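Local atomic coordinates of 16S rRNA processing protein (Pseudomonas aeruginosa, PDB entry 2F1L), a protein that probably serves as an accessory factor in the last step of 30S ribosomal subunit assembly, possibly of its head, and in efficient 16S rRNA processing. Residues G24-V29 / W54-D59; V36-F41 / D46-Y51; A79-L84 / R91-Y96; G120-D125 / L131-H136; L162-Q167 / G177-D182. All coordinates share one frame; numbering follows the deposited sequence.

Contact 1 of 5, residues G24-V29 / W54-D59; sequences GKIVSV and WTLRRD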
# COMPACT_ATOMS: atom_id res chain seq x y z
N GLY A 24 1.06 -1.08 15.01
CA GLY A 24 1.04 -2.55 14.74
C GLY A 24 0.06 -3.27 15.65
O GLY A 24 -0.62 -2.63 16.47
N LYS A 25 -0.02 -4.59 15.54
CA LYS A 25 -0.91 -5.34 16.40
C LYS A 25 -0.41 -6.72 16.64
O LYS A 25 0.02 -7.39 15.70
CB LYS A 25 -2.28 -5.41 15.76
CG LYS A 25 -3.28 -6.17 16.63
CD LYS A 25 -4.71 -5.77 16.33
CE LYS A 25 -5.67 -6.29 17.38
NZ LYS A 25 -7.06 -5.88 17.05
N ILE A 26 -0.50 -7.17 17.90
CA ILE A 26 -0.11 -8.51 18.31
C ILE A 26 -1.25 -9.47 18.07
O ILE A 26 -2.33 -9.32 18.61
CB ILE A 26 0.31 -8.56 19.80
CG1 ILE A 26 1.44 -7.57 20.10
CG2 ILE A 26 0.79 -9.93 20.21
CD1 ILE A 26 1.98 -7.66 21.55
N VAL A 27 -1.02 -10.48 17.23
CA VAL A 27 -2.13 -11.32 16.75
C VAL A 27 -2.01 -12.79 17.04
O VAL A 27 -2.98 -13.53 16.89
CB VAL A 27 -2.32 -11.17 15.25
CG1 VAL A 27 -2.78 -9.77 14.93
CG2 VAL A 27 -1.01 -11.50 14.50
N SER A 28 -0.85 -13.24 17.46
CA SER A 28 -0.70 -14.63 17.78
C SER A 28 0.65 -14.81 18.45
O SER A 28 1.32 -13.84 18.78
CB SER A 28 -0.70 -15.41 16.46
OG SER A 28 -0.69 -16.80 16.72
N VAL A 29 1.08 -16.06 18.58
CA VAL A 29 2.37 -16.36 19.13
C VAL A 29 3.23 -16.83 18.01
O VAL A 29 2.73 -17.17 17.00
CB VAL A 29 2.31 -17.42 20.23
CG1 VAL A 29 1.53 -16.86 21.45
CG2 VAL A 29 1.70 -18.71 19.71
N TRP A 54 6.67 -0.15 23.80
CA TRP A 54 5.37 -0.43 23.25
C TRP A 54 4.26 -0.17 24.27
O TRP A 54 4.26 -0.72 25.38
CB TRP A 54 5.37 -1.91 22.85
CG TRP A 54 6.15 -2.19 21.60
CD1 TRP A 54 7.00 -1.35 20.96
CD2 TRP A 54 6.11 -3.37 20.84
NE1 TRP A 54 7.48 -1.93 19.84
CE2 TRP A 54 6.96 -3.19 19.75
CE3 TRP A 54 5.43 -4.57 20.98
CZ2 TRP A 54 7.15 -4.17 18.78
CZ3 TRP A 54 5.64 -5.55 20.03
CH2 TRP A 54 6.49 -5.35 18.95
N THR A 55 3.30 0.67 23.90
CA THR A 55 2.14 0.89 24.72
C THR A 55 1.05 -0.03 24.19
O THR A 55 0.47 0.23 23.14
CB THR A 55 1.67 2.32 24.61
OG1 THR A 55 2.76 3.19 24.93
CG2 THR A 55 0.51 2.59 25.55
N LEU A 56 0.76 -1.10 24.91
CA LEU A 56 -0.20 -2.06 24.41
C LEU A 56 -1.57 -1.68 24.88
O LEU A 56 -1.75 -1.31 26.04
CB LEU A 56 0.16 -3.44 24.89
CG LEU A 56 1.58 -3.89 24.51
CD1 LEU A 56 1.81 -5.27 25.12
CD2 LEU A 56 1.78 -3.88 22.98
N ARG A 57 -2.55 -1.77 23.99
CA ARG A 57 -3.90 -1.44 24.34
C ARG A 57 -4.87 -2.44 23.78
O ARG A 57 -4.85 -2.69 22.58
CB ARG A 57 -4.25 -0.09 23.76
CG ARG A 57 -5.62 0.41 24.21
CD ARG A 57 -5.87 1.74 23.62
NE ARG A 57 -6.05 1.65 22.19
CZ ARG A 57 -5.75 2.61 21.32
NH1 ARG A 57 -5.22 3.76 21.71
NH2 ARG A 57 -5.96 2.41 20.03
N ARG A 58 -5.72 -3.00 24.64
CA ARG A 58 -6.78 -3.92 24.24
C ARG A 58 -8.06 -3.62 25.01
O ARG A 58 -8.03 -3.58 26.23
CB ARG A 58 -6.36 -5.35 24.54
CG ARG A 58 -7.35 -6.38 24.02
CD ARG A 58 -7.55 -7.55 24.96
NE ARG A 58 -6.44 -8.44 24.77
CZ ARG A 58 -5.58 -8.82 25.70
NH1 ARG A 58 -5.70 -8.43 26.96
NH2 ARG A 58 -4.57 -9.62 25.35
N ASP A 59 -9.18 -3.43 24.32
CA ASP A 59 -10.47 -3.07 24.96
C ASP A 59 -10.29 -1.97 26.01
O ASP A 59 -10.75 -2.12 27.14
CB ASP A 59 -11.13 -4.29 25.63
CG ASP A 59 -11.38 -5.42 24.65
OD1 ASP A 59 -12.00 -5.16 23.60
OD2 ASP A 59 -10.95 -6.57 24.93
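The six-membered end of the Trp54 indole meets Ile26 at its edge: Ile26 CD1 lies close to the ring plane, 4.5 Å from Trp54 CZ3, so the methyl abuts the rim and covers neither face. From outside the two segments the side chains of Ile98, Leu67, Ala79 and Leu81 also touch this tryptophan, and its NE1 makes a weak hydrogen bond to Tyr51 O. The same methyl of Ile26 carries the second apolar touch, with Ile26 CD1 4.0 Å from Leu56 CD2. The two aliphatic side chains cross at about a right angle there, meeting through one methyl each. The reach of Ile26 comes from an extended end: CG1 stands opposite the carbonyl carbon and CD1 continues away from CA (chi2 -175°), which carries the terminal methyl inward. Both backbones stay apart because strand 97-101 lies between strands 20-27 and 53-58 and pairs with each; its Ile98 packs against all three side chains, while Phe93 touches Ile26 and Leu56. Just past Ile26, Val27 and Ser28 together face Lys37 in a classic beta bulge, where the chain turns a corner. Strand pairings run in a closed ring through 20-27, 35-40, 76-81, 61-73, 53-58 and 97-101, so these buried side chains form part of the core of an antiparallel six-stranded beta barrel, the fold of the RimM N-terminal domain.

Contact 2 of 5, residues V36-F41 / D46-Y51; sequences VKVYSF and DNLLDY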
# COMPACT_ATOMS: atom_id res chain seq x y z
N VAL A 36 6.07 -13.22 19.99
CA VAL A 36 4.73 -12.99 19.48
C VAL A 36 4.77 -12.65 17.98
O VAL A 36 5.79 -12.18 17.43
CB VAL A 36 4.02 -11.87 20.26
CG1 VAL A 36 3.75 -12.28 21.70
CG2 VAL A 36 4.83 -10.57 20.26
N LYS A 37 3.65 -12.88 17.32
CA LYS A 37 3.48 -12.58 15.91
C LYS A 37 2.70 -11.27 15.84
O LYS A 37 1.73 -11.06 16.56
CB LYS A 37 2.74 -13.71 15.24
CG LYS A 37 2.75 -13.69 13.72
CD LYS A 37 1.50 -14.35 13.19
CE LYS A 37 1.71 -15.24 11.96
NZ LYS A 37 0.36 -15.40 11.34
N VAL A 38 3.17 -10.40 14.98
CA VAL A 38 2.82 -9.00 14.98
C VAL A 38 2.62 -8.56 13.54
O VAL A 38 3.44 -8.86 12.68
CB VAL A 38 3.96 -8.18 15.64
CG1 VAL A 38 3.87 -6.73 15.31
CG2 VAL A 38 3.91 -8.35 17.15
N TYR A 39 1.49 -7.91 13.27
CA TYR A 39 1.36 -7.22 12.02
C TYR A 39 1.93 -5.81 12.23
O TYR A 39 1.75 -5.21 13.31
CB TYR A 39 -0.11 -7.15 11.57
CG TYR A 39 -0.76 -8.45 11.12
CD1 TYR A 39 -0.09 -9.37 10.36
CD2 TYR A 39 -2.11 -8.69 11.37
CE1 TYR A 39 -0.72 -10.53 9.90
CE2 TYR A 39 -2.75 -9.83 10.92
CZ TYR A 39 -2.04 -10.76 10.19
OH TYR A 39 -2.65 -11.92 9.75
N SER A 40 2.64 -5.28 11.23
CA SER A 40 3.19 -3.92 11.34
C SER A 40 2.45 -2.95 10.44
O SER A 40 2.16 -3.29 9.32
CB SER A 40 4.64 -3.91 10.94
OG SER A 40 5.08 -2.59 10.74
N PHE A 41 2.20 -1.74 10.92
CA PHE A 41 1.51 -0.71 10.15
C PHE A 41 2.43 0.45 9.73
O PHE A 41 1.97 1.54 9.24
CB PHE A 41 0.31 -0.17 10.97
CG PHE A 41 -0.64 -1.25 11.45
CD1 PHE A 41 -0.93 -2.35 10.65
CD2 PHE A 41 -1.28 -1.14 12.67
CE1 PHE A 41 -1.78 -3.36 11.10
CE2 PHE A 41 -2.14 -2.14 13.14
CZ PHE A 41 -2.40 -3.24 12.34
N ASP A 46 9.54 -2.66 8.44
CA ASP A 46 10.34 -3.14 9.57
C ASP A 46 10.61 -2.05 10.59
O ASP A 46 11.27 -2.28 11.57
CB ASP A 46 11.66 -3.77 9.11
CG ASP A 46 12.62 -2.78 8.54
OD1 ASP A 46 12.27 -1.59 8.50
OD2 ASP A 46 13.71 -3.21 8.08
N ASN A 47 10.06 -0.89 10.34
CA ASN A 47 10.28 0.26 11.13
C ASN A 47 9.69 0.13 12.52
O ASN A 47 10.18 0.70 13.46
CB ASN A 47 9.67 1.45 10.41
CG ASN A 47 9.98 2.74 11.09
OD1 ASN A 47 11.14 3.03 11.31
ND2 ASN A 47 8.95 3.52 11.45
N LEU A 48 8.63 -0.65 12.64
CA LEU A 48 8.12 -1.04 13.93
C LEU A 48 9.22 -1.48 14.91
O LEU A 48 9.13 -1.21 16.09
CB LEU A 48 7.09 -2.15 13.75
CG LEU A 48 6.46 -2.73 15.02
CD1 LEU A 48 5.79 -1.65 15.77
CD2 LEU A 48 5.46 -3.75 14.70
N LEU A 49 10.24 -2.17 14.43
CA LEU A 49 11.32 -2.74 15.30
C LEU A 49 12.22 -1.65 15.87
O LEU A 49 13.01 -1.90 16.78
CB LEU A 49 12.16 -3.77 14.53
CG LEU A 49 11.38 -4.99 13.96
CD1 LEU A 49 12.28 -5.94 13.16
CD2 LEU A 49 10.67 -5.76 15.08
N ASP A 50 12.08 -0.45 15.35
CA ASP A 50 12.79 0.71 15.88
C ASP A 50 12.15 1.37 17.11
O ASP A 50 12.69 2.32 17.65
CB ASP A 50 12.90 1.79 14.77
CG ASP A 50 13.80 1.36 13.62
OD1 ASP A 50 14.62 0.44 13.81
OD2 ASP A 50 13.67 1.92 12.52
N TYR A 51 11.00 0.88 17.56
CA TYR A 51 10.35 1.46 18.73
C TYR A 51 10.51 0.49 19.88
O TYR A 51 9.88 -0.56 19.86
CB TYR A 51 8.88 1.70 18.43
CG TYR A 51 8.66 2.75 17.37
CD1 TYR A 51 8.72 4.08 17.70
CD2 TYR A 51 8.43 2.40 16.05
CE1 TYR A 51 8.54 5.06 16.76
CE2 TYR A 51 8.23 3.39 15.08
CZ TYR A 51 8.31 4.72 15.45
OH TYR A 51 8.13 5.76 14.53
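Leu48 presses against strand 35-40 with two parts of its side chain. Its branch methyl CD2 comes within 3.4 Å of Val38 CG1, a tight approach in which the two side chains cross obliquely, and the same methyl lies 3.9 Å from Ser40 CB. Nearer the backbone, Leu48 CB rests 3.6 Å from Ser40 OG. That CB already faces the strand; with CG anti to the backbone N (chi1 178°) the side chain continues onward and puts CD2 on Val38. The hydroxyl of Ser40 is held by polar partners in the connecting loop, hydrogen-bonding to Thr42 OG1 and to Leu45 O. Thr42 OG1 also accepts a hydrogen bond from the backbone N of Leu48, tying the start of the 3-10 turn to this strand. Within that turn, the bonds Leu49 N to Asp46 O (3.0 Å) and Asp50 N to Asn47 O (2.9 Å) set the short helical winding. Leu48 also touches Ile23 of strand 20-27, whereas Tyr39 points away from the turn and stacks on Phe187 of the second subunit. The 3-10 segment 47-50 lies in the connection from strand 35-40 to strand 53-58, with strand 35-40 paired between strands 20-27 and 76-81.

Contact 3 of 5, residues A79-L84 / R91-Y96; sequences AKLKGL and RTFTGY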
# COMPACT_ATOMS: atom_id res chain seq x y z
N ALA A 79 8.44 -10.84 17.43
CA ALA A 79 8.95 -9.88 18.37
C ALA A 79 9.17 -10.57 19.71
O ALA A 79 8.32 -11.35 20.13
CB ALA A 79 7.97 -8.78 18.53
N LYS A 80 10.31 -10.29 20.34
CA LYS A 80 10.64 -10.77 21.66
C LYS A 80 10.48 -9.61 22.62
O LYS A 80 11.16 -8.60 22.48
CB LYS A 80 12.08 -11.31 21.70
CG LYS A 80 12.55 -11.92 23.06
CD LYS A 80 11.90 -13.29 23.35
CE LYS A 80 12.26 -13.88 24.74
NZ LYS A 80 12.09 -12.85 25.79
N LEU A 81 9.57 -9.76 23.58
CA LEU A 81 9.33 -8.74 24.60
C LEU A 81 10.01 -9.12 25.92
O LEU A 81 10.10 -10.30 26.28
CB LEU A 81 7.83 -8.53 24.83
CG LEU A 81 7.00 -8.33 23.56
CD1 LEU A 81 5.57 -8.12 23.96
CD2 LEU A 81 7.49 -7.18 22.73
N LYS A 82 10.47 -8.10 26.65
CA LYS A 82 11.28 -8.34 27.82
C LYS A 82 10.44 -9.07 28.83
O LYS A 82 9.31 -8.69 29.08
CB LYS A 82 11.84 -7.04 28.41
CG LYS A 82 12.83 -7.30 29.52
CD LYS A 82 13.59 -6.06 29.95
CE LYS A 82 14.44 -6.40 31.15
NZ LYS A 82 14.73 -5.18 31.95
N GLY A 83 10.99 -10.15 29.37
CA GLY A 83 10.33 -10.94 30.40
C GLY A 83 9.14 -11.78 29.96
O GLY A 83 8.41 -12.30 30.80
N LEU A 84 8.96 -11.93 28.65
CA LEU A 84 7.93 -12.81 28.09
C LEU A 84 8.67 -14.00 27.47
O LEU A 84 9.14 -13.93 26.33
CB LEU A 84 7.07 -12.04 27.07
CG LEU A 84 5.92 -12.73 26.35
CD1 LEU A 84 4.96 -13.28 27.35
CD2 LEU A 84 5.19 -11.78 25.47
N ARG A 91 0.40 -16.13 24.58
CA ARG A 91 -0.94 -16.23 24.04
C ARG A 91 -1.77 -15.10 24.59
O ARG A 91 -2.61 -14.57 23.89
CB ARG A 91 -1.62 -17.51 24.48
CG ARG A 91 -1.28 -18.70 23.71
CD ARG A 91 -2.08 -19.95 24.21
NE ARG A 91 -1.25 -21.13 24.02
CZ ARG A 91 -1.14 -21.78 22.86
NH1 ARG A 91 -0.32 -22.85 22.75
NH2 ARG A 91 -1.84 -21.35 21.81
N THR A 92 -1.56 -14.76 25.85
CA THR A 92 -2.36 -13.75 26.51
C THR A 92 -2.09 -12.37 25.99
O THR A 92 -2.83 -11.49 26.31
CB THR A 92 -2.13 -13.74 28.04
OG1 THR A 92 -0.85 -13.21 28.33
CG2 THR A 92 -2.21 -15.15 28.61
N PHE A 93 -1.08 -12.18 25.15
CA PHE A 93 -0.83 -10.89 24.50
C PHE A 93 -1.60 -10.69 23.22
O PHE A 93 -1.60 -9.57 22.66
CB PHE A 93 0.67 -10.70 24.26
CG PHE A 93 1.37 -10.30 25.50
CD1 PHE A 93 1.44 -11.17 26.56
CD2 PHE A 93 1.83 -9.00 25.66
CE1 PHE A 93 2.03 -10.79 27.76
CE2 PHE A 93 2.44 -8.59 26.85
CZ PHE A 93 2.52 -9.49 27.91
N THR A 94 -2.29 -11.74 22.77
CA THR A 94 -3.02 -11.68 21.50
C THR A 94 -4.11 -10.61 21.54
O THR A 94 -4.82 -10.51 22.50
CB THR A 94 -3.61 -13.08 21.15
OG1 THR A 94 -2.55 -13.93 20.67
CG2 THR A 94 -4.71 -12.98 20.11
N GLY A 95 -4.22 -9.77 20.52
CA GLY A 95 -5.27 -8.76 20.48
C GLY A 95 -4.85 -7.40 21.00
O GLY A 95 -5.64 -6.48 20.98
N TYR A 96 -3.61 -7.26 21.46
CA TYR A 96 -3.09 -5.95 21.88
C TYR A 96 -2.62 -5.13 20.70
O TYR A 96 -1.79 -5.57 19.90
CB TYR A 96 -1.90 -6.10 22.81
CG TYR A 96 -2.26 -6.27 24.26
CD1 TYR A 96 -2.95 -5.29 24.94
CD2 TYR A 96 -1.87 -7.38 24.97
CE1 TYR A 96 -3.27 -5.43 26.27
CE2 TYR A 96 -2.19 -7.52 26.31
CZ TYR A 96 -2.89 -6.55 26.94
OH TYR A 96 -3.21 -6.69 28.25
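Two turn regions of the N-terminal beta barrel, joined by helix 87-91, meet where Leu84 and Leu81 pack on Phe93. Leu84 CD2 sits over the centre of one face of the Phe93 ring, 4.0 Å from the centroid and only 11° off the normal, the geometry of a CH-pi contact. The other methyl lies on the same side, farther out, with Leu84 CD1 3.9 Å from Phe93 CE1. Leu81 adds a looser apolar touch, its CD1 4.2 Å from Phe93 CD2. Leu84 is delivered by a type II turn closed by Leu84 N to Leu81 O (3.1 Å), with Gly83 at positive phi. Lys80 NZ bonds Leu84 O at 3.2 Å from above the carbonyl plane, and also pairs with Asp85. Phe93 belongs to overlapping turns, type I from Arg91 to Thr94 and type II from Phe93 to Tyr96. Further packing comes from Val36 of strand 35-40 on Leu84, and from Leu56 of strand 53-58 and Arg63 of strand 61-73 on Phe93. The turns of 91-96 lead directly into strand 97-101.

Contact 4 of 5, residues G120-D125 / L131-H136; sequences GLKVID and LGVIDH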
# COMPACT_ATOMS: atom_id res chain seq x y z
N GLY A 120 18.73 7.16 -5.76
CA GLY A 120 19.97 6.42 -5.91
C GLY A 120 20.01 5.12 -5.15
O GLY A 120 20.94 4.37 -5.31
N LEU A 121 19.00 4.82 -4.32
CA LEU A 121 18.97 3.54 -3.63
C LEU A 121 18.69 2.43 -4.61
O LEU A 121 17.85 2.58 -5.52
CB LEU A 121 17.91 3.51 -2.56
CG LEU A 121 18.15 4.35 -1.30
CD1 LEU A 121 16.99 4.18 -0.37
CD2 LEU A 121 19.42 3.95 -0.64
N LYS A 122 19.42 1.32 -4.43
CA LYS A 122 19.19 0.11 -5.19
C LYS A 122 17.92 -0.54 -4.65
O LYS A 122 17.75 -0.64 -3.44
CB LYS A 122 20.38 -0.84 -5.06
CG LYS A 122 21.71 -0.31 -5.62
CD LYS A 122 22.93 -1.05 -4.96
CE LYS A 122 24.23 -0.18 -4.75
NZ LYS A 122 24.78 -0.38 -3.33
N VAL A 123 17.05 -0.98 -5.53
CA VAL A 123 15.77 -1.58 -5.15
C VAL A 123 15.82 -3.07 -5.45
O VAL A 123 16.00 -3.47 -6.57
CB VAL A 123 14.65 -0.92 -5.96
CG1 VAL A 123 13.31 -1.67 -5.77
CG2 VAL A 123 14.55 0.54 -5.57
N ILE A 124 15.65 -3.89 -4.44
CA ILE A 124 15.83 -5.33 -4.54
C ILE A 124 14.63 -6.06 -3.94
O ILE A 124 14.25 -5.74 -2.81
CB ILE A 124 17.07 -5.73 -3.79
CG1 ILE A 124 18.30 -5.03 -4.41
CG2 ILE A 124 17.26 -7.25 -3.81
CD1 ILE A 124 19.44 -4.96 -3.47
N ASP A 125 14.05 -7.00 -4.70
CA ASP A 125 12.78 -7.64 -4.36
C ASP A 125 12.99 -8.80 -3.43
O ASP A 125 14.11 -9.17 -3.19
CB ASP A 125 11.97 -8.06 -5.63
CG ASP A 125 12.61 -9.17 -6.42
OD1 ASP A 125 13.48 -9.85 -5.88
OD2 ASP A 125 12.24 -9.39 -7.60
N LEU A 131 15.86 -4.65 -9.15
CA LEU A 131 14.94 -4.02 -10.08
C LEU A 131 15.50 -2.73 -10.64
O LEU A 131 15.06 -2.27 -11.67
CB LEU A 131 13.65 -3.68 -9.38
CG LEU A 131 12.95 -4.79 -8.58
CD1 LEU A 131 11.59 -4.32 -8.05
CD2 LEU A 131 12.78 -6.04 -9.44
N GLY A 132 16.44 -2.10 -9.94
CA GLY A 132 16.94 -0.83 -10.44
C GLY A 132 17.27 0.12 -9.32
O GLY A 132 17.42 -0.32 -8.20
N VAL A 133 17.43 1.39 -9.65
CA VAL A 133 17.68 2.44 -8.66
C VAL A 133 16.53 3.41 -8.68
O VAL A 133 15.93 3.65 -9.72
CB VAL A 133 19.01 3.25 -8.91
CG1 VAL A 133 20.25 2.44 -8.58
CG2 VAL A 133 19.11 3.72 -10.30
N ILE A 134 16.22 3.99 -7.54
CA ILE A 134 15.22 5.03 -7.46
C ILE A 134 15.81 6.25 -8.13
O ILE A 134 16.88 6.73 -7.76
CB ILE A 134 14.87 5.34 -6.00
CG1 ILE A 134 14.08 4.17 -5.40
CG2 ILE A 134 14.02 6.59 -5.89
CD1 ILE A 134 14.05 4.16 -3.93
N ASP A 135 15.12 6.72 -9.15
CA ASP A 135 15.52 7.89 -9.88
C ASP A 135 14.93 9.11 -9.22
O ASP A 135 15.61 10.11 -9.04
CB ASP A 135 15.02 7.79 -11.32
CG ASP A 135 15.48 8.94 -12.17
OD1 ASP A 135 16.62 8.89 -12.61
OD2 ASP A 135 14.69 9.88 -12.39
N HIS A 136 13.64 9.04 -8.89
CA HIS A 136 12.96 10.13 -8.19
C HIS A 136 11.61 9.64 -7.70
O HIS A 136 11.27 8.47 -7.89
CB HIS A 136 12.82 11.42 -9.02
CG HIS A 136 12.00 11.27 -10.27
ND1 HIS A 136 12.49 10.70 -11.43
CD2 HIS A 136 10.74 11.70 -10.57
CE1 HIS A 136 11.57 10.76 -12.38
NE2 HIS A 136 10.49 11.35 -11.88
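Val123 and Ile134 meet at the apolar centre, Val123 CG2 lying 3.7 Å from Ile134 CG1 with the two side chains roughly perpendicular. The valine's other methyl, CG1, points away from the backbone N (chi1 171°) and approaches Leu131 CD1 to 3.9 Å, so the two methyls touch two different residues of the facing strand. Leu121 adds a lighter touch, its CB 4.1 Å from Ile134 CD1. Val181 of the adjacent strand 178-181 and Val148 of strand 145-149, on the far side of 130-138, touch Val123, and Met146 and Met179 touch Ile134, placing this cluster in the interior of the PRC barrel domain. The backbones form a beta hairpin of strands 122-125 and 130-138, whose short axes approach to 4.6 Å at 140°, antiparallel but strongly twisted. Four backbone bonds join the segments, two of them involving Gly120 and Leu121 just before the strand: Val123 N to Gly132 O (2.8 Å), Leu131 N to Val123 O, Ile134 N to Leu121 O and Gly120 N to Ile134 O (2.8 Å, 168° at the hydrogen). At the turn end, Asp125 OD2 lies 3.9 Å from Leu131 CD2, while the carboxylate takes a hydrogen bond from Gln129 NE2.

Contact 5 of 5, residues L162-Q167 / G177-D182; sequences LPYTGQ and GEMRVD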
# COMPACT_ATOMS: atom_id res chain seq x y z
N LEU A 162 6.67 2.04 -7.98
CA LEU A 162 6.32 1.32 -6.77
C LEU A 162 5.75 2.30 -5.78
O LEU A 162 6.20 3.41 -5.69
CB LEU A 162 7.53 0.62 -6.19
CG LEU A 162 7.91 -0.73 -6.79
CD1 LEU A 162 8.18 -0.65 -8.26
CD2 LEU A 162 9.15 -1.26 -6.06
N PRO A 163 4.73 1.88 -5.04
CA PRO A 163 4.14 2.73 -4.00
C PRO A 163 5.03 2.77 -2.77
O PRO A 163 5.58 1.73 -2.35
CB PRO A 163 2.84 2.03 -3.69
CG PRO A 163 3.15 0.58 -3.91
CD PRO A 163 4.08 0.56 -5.11
N TYR A 164 5.22 3.95 -2.21
CA TYR A 164 6.02 4.09 -0.98
C TYR A 164 5.07 3.83 0.18
O TYR A 164 4.48 4.75 0.75
CB TYR A 164 6.67 5.48 -0.86
CG TYR A 164 7.55 5.60 0.36
CD1 TYR A 164 8.82 5.07 0.38
CD2 TYR A 164 7.08 6.18 1.52
CE1 TYR A 164 9.62 5.14 1.52
CE2 TYR A 164 7.84 6.24 2.65
CZ TYR A 164 9.12 5.73 2.65
OH TYR A 164 9.88 5.82 3.81
N THR A 165 4.88 2.55 0.47
CA THR A 165 4.10 2.09 1.62
C THR A 165 4.79 0.84 2.16
O THR A 165 5.58 0.21 1.46
CB THR A 165 2.71 1.63 1.20
OG1 THR A 165 2.83 0.48 0.34
CG2 THR A 165 1.99 2.72 0.47
N GLY A 166 4.43 0.46 3.38
CA GLY A 166 4.99 -0.72 4.03
C GLY A 166 4.56 -2.06 3.44
O GLY A 166 5.24 -3.06 3.64
N GLN A 167 3.43 -2.10 2.74
CA GLN A 167 3.08 -3.29 2.03
C GLN A 167 4.12 -3.58 0.98
O GLN A 167 4.31 -4.76 0.56
CB GLN A 167 1.69 -3.15 1.38
CG GLN A 167 1.19 -4.45 0.75
CD GLN A 167 -0.25 -4.40 0.26
OE1 GLN A 167 -0.70 -5.36 -0.35
NE2 GLN A 167 -0.97 -3.32 0.54
N GLY A 177 22.98 1.83 0.80
CA GLY A 177 22.42 2.21 -0.51
C GLY A 177 21.41 1.19 -1.03
O GLY A 177 21.25 1.03 -2.23
N GLU A 178 20.72 0.50 -0.12
CA GLU A 178 19.84 -0.57 -0.53
C GLU A 178 18.47 -0.47 0.08
O GLU A 178 18.29 0.00 1.17
CB GLU A 178 20.45 -1.92 -0.14
CG GLU A 178 21.50 -2.38 -1.12
CD GLU A 178 22.32 -3.61 -0.65
OE1 GLU A 178 22.19 -4.07 0.53
OE2 GLU A 178 23.07 -4.13 -1.52
N MSE A 179 17.50 -0.96 -0.67
CA MSE A 179 16.14 -1.04 -0.21
C MSE A 179 15.57 -2.41 -0.56
O MSE A 179 15.78 -2.94 -1.66
CB MSE A 179 15.32 0.03 -0.86
CG MSE A 179 13.94 0.01 -0.36
SE MSE A 179 12.74 1.10 -1.49
CE MSE A 179 12.88 2.97 -0.61
N ARG A 180 14.88 -3.02 0.41
CA ARG A 180 14.26 -4.30 0.16
C ARG A 180 12.76 -4.05 0.03
O ARG A 180 12.17 -3.37 0.89
CB ARG A 180 14.54 -5.25 1.27
CG ARG A 180 13.75 -6.51 1.24
CD ARG A 180 14.24 -7.50 0.23
NE ARG A 180 15.43 -8.18 0.71
CZ ARG A 180 16.17 -9.03 -0.01
NH1 ARG A 180 15.83 -9.33 -1.25
NH2 ARG A 180 17.25 -9.58 0.52
N VAL A 181 12.18 -4.60 -1.05
CA VAL A 181 10.78 -4.42 -1.39
C VAL A 181 10.11 -5.72 -1.68
O VAL A 181 10.77 -6.72 -1.97
CB VAL A 181 10.56 -3.51 -2.60
CG1 VAL A 181 11.21 -2.15 -2.34
CG2 VAL A 181 11.10 -4.14 -3.86
N ASP A 182 8.78 -5.70 -1.51
CA ASP A 182 7.95 -6.80 -1.92
C ASP A 182 7.16 -6.28 -3.08
O ASP A 182 6.34 -5.37 -2.92
CB ASP A 182 7.03 -7.25 -0.80
CG ASP A 182 6.23 -8.48 -1.17
OD1 ASP A 182 6.67 -9.27 -2.03
OD2 ASP A 182 5.19 -8.68 -0.53
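Leu162 and Val181 lie nearly perpendicular to one another, and a single methyl-methyl touch joins them, with Leu162 CD2 4.1 Å from Val181 CG2. In the valine, with CG1 at chi1 -57°, CG2 falls between the backbone N and the carbonyl carbon. The next pair is turned differently. Met179, present as selenomethionine, brings its terminal CE to the edge of the Tyr164 ring, near the ring plane and 4.5 Å from Tyr164 CE1, so the tyrosine offers its rim and not a face. Tyr164 is the centre of an inverse gamma turn. Towards the other end, Asp182 CB faces Gln167 O at 3.9 Å, and polar linkage there is indirect: Lys75 NZ forms a salt bridge with Asp182 OD2 and a hydrogen bond with Gln167 O, so a residue of the N-terminal domain links the two. Met146 of strand 145-149 touches Leu162, Tyr164 and Met179 alike. Strand 160-163 is an outermost strand of its sheet, and three strands separate it from 178-181 in the sheet order. Side-chain contact between the two is consistent with a sheet that curls round on itself, as in a PRC barrel.

Overall arrangement
Contacts 1, 2 and 3 crowd into the N-terminal barrel, their centres 8 to 12 Å apart, and share its antiparallel sheet. Contacts 4 and 5 belong to the PRC barrel domain, 9 Å apart between centres, where strands 122-125 and 178-181 are neighbours in one mixed sheet. Along the chain, contact 2 falls between the two segments of contact 1, after which contacts 3, 4 and 5 follow in series. The two groups stand well apart: contacts 3 and 4 are separated by about 36 Å between centres, whereas contacts 2 and 5 come within about 6 Å at their nearest atoms. The two domains come nearest, among these contacts, at 2 and 5; contacts 1, 2 and 5 also touch the second subunit.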